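Local coordinates for protein walker-Type ATPase (Pyrococcus abyssi, PDB 2QEN) that binds ADP and a magnesium ion in a Walker-type site and is probably an ATPase, though its cellular role is unknown, at residues 42-47 / 170-175. The protein carries 1 engineered substitution. Numbering follows the deposited sequence.
With MG (magnesium ion), chain B; ADP (adenosine-5'-diphosphate), chain C.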
loop_
_atom_site.group_PDB
_atom_site.type_symbol
_atom_site.label_atom_id
_atom_site.label_comp_id
_atom_site.label_asym_id
_atom_site.label_seq_id
_atom_site.Cartn_x
_atom_site.Cartn_y
_atom_site.Cartn_z
ATOM N N VAL A 42 -1.266 6.744 1.558
ATOM C CA VAL A 42 -2.523 7.051 2.234
ATOM C C VAL A 42 -2.542 6.561 3.688
ATOM O O VAL A 42 -3.334 7.040 4.497
ATOM C CB VAL A 42 -3.737 6.486 1.434
ATOM C CG1 VAL A 42 -3.930 4.951 1.672
ATOM C CG2 VAL A 42 -4.987 7.284 1.729
ATOM N N GLY A 43 -1.690 5.587 4.002
ATOM C CA GLY A 43 -1.554 5.072 5.362
ATOM C C GLY A 43 -1.890 3.602 5.609
ATOM O O GLY A 43 -2.179 3.237 6.750
ATOM N N LYS A 44 -1.847 2.766 4.563
ATOM C CA LYS A 44 -2.165 1.319 4.681
ATOM C C LYS A 44 -1.180 0.518 5.525
ATOM O O LYS A 44 -1.593 -0.244 6.413
ATOM C CB LYS A 44 -2.295 0.636 3.297
ATOM C CG LYS A 44 -3.275 1.281 2.305
ATOM C CD LYS A 44 -3.323 0.503 0.987
ATOM C CE LYS A 44 -2.050 0.660 0.147
ATOM N NZ LYS A 44 -1.695 2.116 -0.179
ATOM N N SER A 45 0.123 0.645 5.246
ATOM C CA SER A 45 1.121 -0.068 6.064
ATOM C C SER A 45 1.033 0.307 7.540
ATOM O O SER A 45 1.085 -0.561 8.420
ATOM C CB SER A 45 2.539 0.174 5.564
ATOM O OG SER A 45 2.757 -0.541 4.365
ATOM N N SER A 46 0.889 1.603 7.794
ATOM C CA SER A 46 0.817 2.136 9.148
ATOM C C SER A 46 -0.374 1.587 9.914
ATOM O O SER A 46 -0.216 1.147 11.040
ATOM C CB SER A 46 0.761 3.667 9.113
ATOM O OG SER A 46 1.869 4.159 8.377
ATOM N N LEU A 47 -1.558 1.618 9.286
ATOM C CA LEU A 47 -2.774 1.052 9.859
ATOM C C LEU A 47 -2.596 -0.445 10.127
ATOM O O LEU A 47 -2.950 -0.927 11.195
ATOM C CB LEU A 47 -3.973 1.297 8.931
ATOM C CG LEU A 47 -5.329 0.733 9.375
ATOM C CD1 LEU A 47 -5.889 1.497 10.611
ATOM C CD2 LEU A 47 -6.330 0.747 8.221
ATOM N N THR A 170 -2.684 -6.265 0.894
ATOM C CA THR A 170 -2.781 -4.839 0.675
ATOM C C THR A 170 -2.246 -4.548 -0.721
ATOM O O THR A 170 -1.465 -5.336 -1.281
ATOM C CB THR A 170 -1.989 -3.989 1.719
ATOM O OG1 THR A 170 -0.668 -3.738 1.227
ATOM C CG2 THR A 170 -1.930 -4.675 3.102
ATOM N N GLY A 171 -2.671 -3.417 -1.264
ATOM C CA GLY A 171 -2.194 -2.941 -2.554
ATOM C C GLY A 171 -2.458 -1.460 -2.741
ATOM O O GLY A 171 -3.571 -0.974 -2.494
ATOM N N SER A 172 -1.415 -0.743 -3.146
ATOM C CA SER A 172 -1.548 0.626 -3.639
ATOM C C SER A 172 -1.965 0.622 -5.111
ATOM O O SER A 172 -2.664 1.532 -5.561
ATOM C CB SER A 172 -0.235 1.391 -3.468
ATOM O OG SER A 172 0.152 1.447 -2.096
ATOM N N GLU A 173 -1.526 -0.396 -5.853
ATOM C CA GLU A 173 -1.909 -0.579 -7.250
ATOM C C GLU A 173 -3.121 -1.501 -7.243
ATOM O O GLU A 173 -3.019 -2.692 -7.532
ATOM C CB GLU A 173 -0.749 -1.164 -8.071
ATOM C CG GLU A 173 0.579 -0.357 -7.960
ATOM C CD GLU A 173 1.748 -1.011 -8.698
ATOM O OE1 GLU A 173 2.203 -2.098 -8.262
ATOM O OE2 GLU A 173 2.226 -0.436 -9.708
ATOM N N VAL A 174 -4.264 -0.927 -6.870
ATOM C CA VAL A 174 -5.499 -1.667 -6.627
ATOM C C VAL A 174 -5.960 -2.526 -7.817
ATOM O O VAL A 174 -6.304 -3.702 -7.656
ATOM C CB VAL A 174 -6.637 -0.725 -6.152
ATOM C CG1 VAL A 174 -7.936 -1.526 -5.916
ATOM C CG2 VAL A 174 -6.233 -0.003 -4.872
ATOM N N GLY A 175 -5.956 -1.942 -9.005
ATOM C CA GLY A 175 -6.362 -2.657 -10.207
ATOM C C GLY A 175 -5.458 -3.837 -10.493
ATOM O O GLY A 175 -5.909 -4.850 -11.006
HETATM MG MG MG B . 2.683 0.423 2.270
HETATM P PB ADP C . 0.933 3.254 2.313
HETATM O O1B ADP C . -0.558 3.451 2.182
HETATM O O2B ADP C . 1.279 1.925 2.947
HETATM O O3B ADP C . 1.742 3.530 1.073
HETATM P PA ADP C . 2.151 4.332 4.782
HETATM O O1A ADP C . 1.367 3.570 5.818
HETATM O O2A ADP C . 3.599 4.026 4.557
HETATM O O3A ADP C . 1.362 4.404 3.353
HETATM O "O5'" ADP C . 1.988 5.884 5.209
HETATM C "C5'" ADP C . 2.822 6.928 4.698
HETATM C "C4'" ADP C . 3.369 7.726 5.889
HETATM O "O4'" ADP C . 2.372 8.640 6.384
HETATM C "C3'" ADP C . 3.748 6.893 7.113
HETATM O "O3'" ADP C . 5.117 6.509 7.114
HETATM C "C2'" ADP C . 3.534 7.834 8.255
HETATM O "O2'" ADP C . 4.578 8.799 8.153
HETATM C "C1'" ADP C . 2.343 8.632 7.815
HETATM N N9 ADP C . 1.001 8.175 8.239
HETATM C C8 ADP C . 0.167 7.426 7.494
HETATM N N7 ADP C . -1.021 7.244 8.118
HETATM C C5 ADP C . -0.956 7.891 9.297
HETATM C C6 ADP C . -1.857 8.106 10.448
HETATM N N6 ADP C . -3.102 7.580 10.464
HETATM N N1 ADP C . -1.394 8.852 11.483
HETATM C C2 ADP C . -0.160 9.367 11.486
HETATM N N3 ADP C . 0.707 9.235 10.465
HETATM C C4 ADP C . 0.378 8.514 9.366
HETATM O O HOH W 1 1.048 -0.821 1.634
HETATM O O HOH W 2 4.248 -0.908 1.797
HETATM O O HOH W 3 4.212 1.696 3.001
HETATM O O HOH W 4 3.156 1.314 0.290
#
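Lys44 reaches from the start of helix 44-54 to Ser172, just past the end of strand 165-171. Its CB and CG both lie 3.5 Å from ADP O1B, so the chain begins alongside the beta-phosphate. CD passes on toward the carbonyl O of Gly171. Lys44 CE lies 3.2 Å from Ser172 OG and a little farther from Gly171 O. The chain is extended at chi2, then bends at chi3 (-71°) and chi4 (-56°). These two bends turn the ammonium back toward the phosphate. Lys44 NZ donates to Ser172 OG at 2.7 Å and to ADP O1B at 2.9 Å. It also bonds to the carbonyl O of Gly38, so three oxygens grip it.

This is a P-loop (Walker A) site. The backbone N of Gly43 and of Lys44 also bond to ADP O1B. Ser45 OG binds the magnesium ion at 2.3 Å. ADP O2B and four waters complete its six ligands. Asp135 OD2 holds Ser45 OG, and Asp135 OD1 bonds to Thr170 OG1, so the same carboxylate ties the metal ligand to the strand end.

The buried ammonium probably offsets the negative charge of the beta-phosphate. Because Ser172 OG also bonds to Glu136 OE2, the lysine and Glu136 are probably linked through this one hydroxyl.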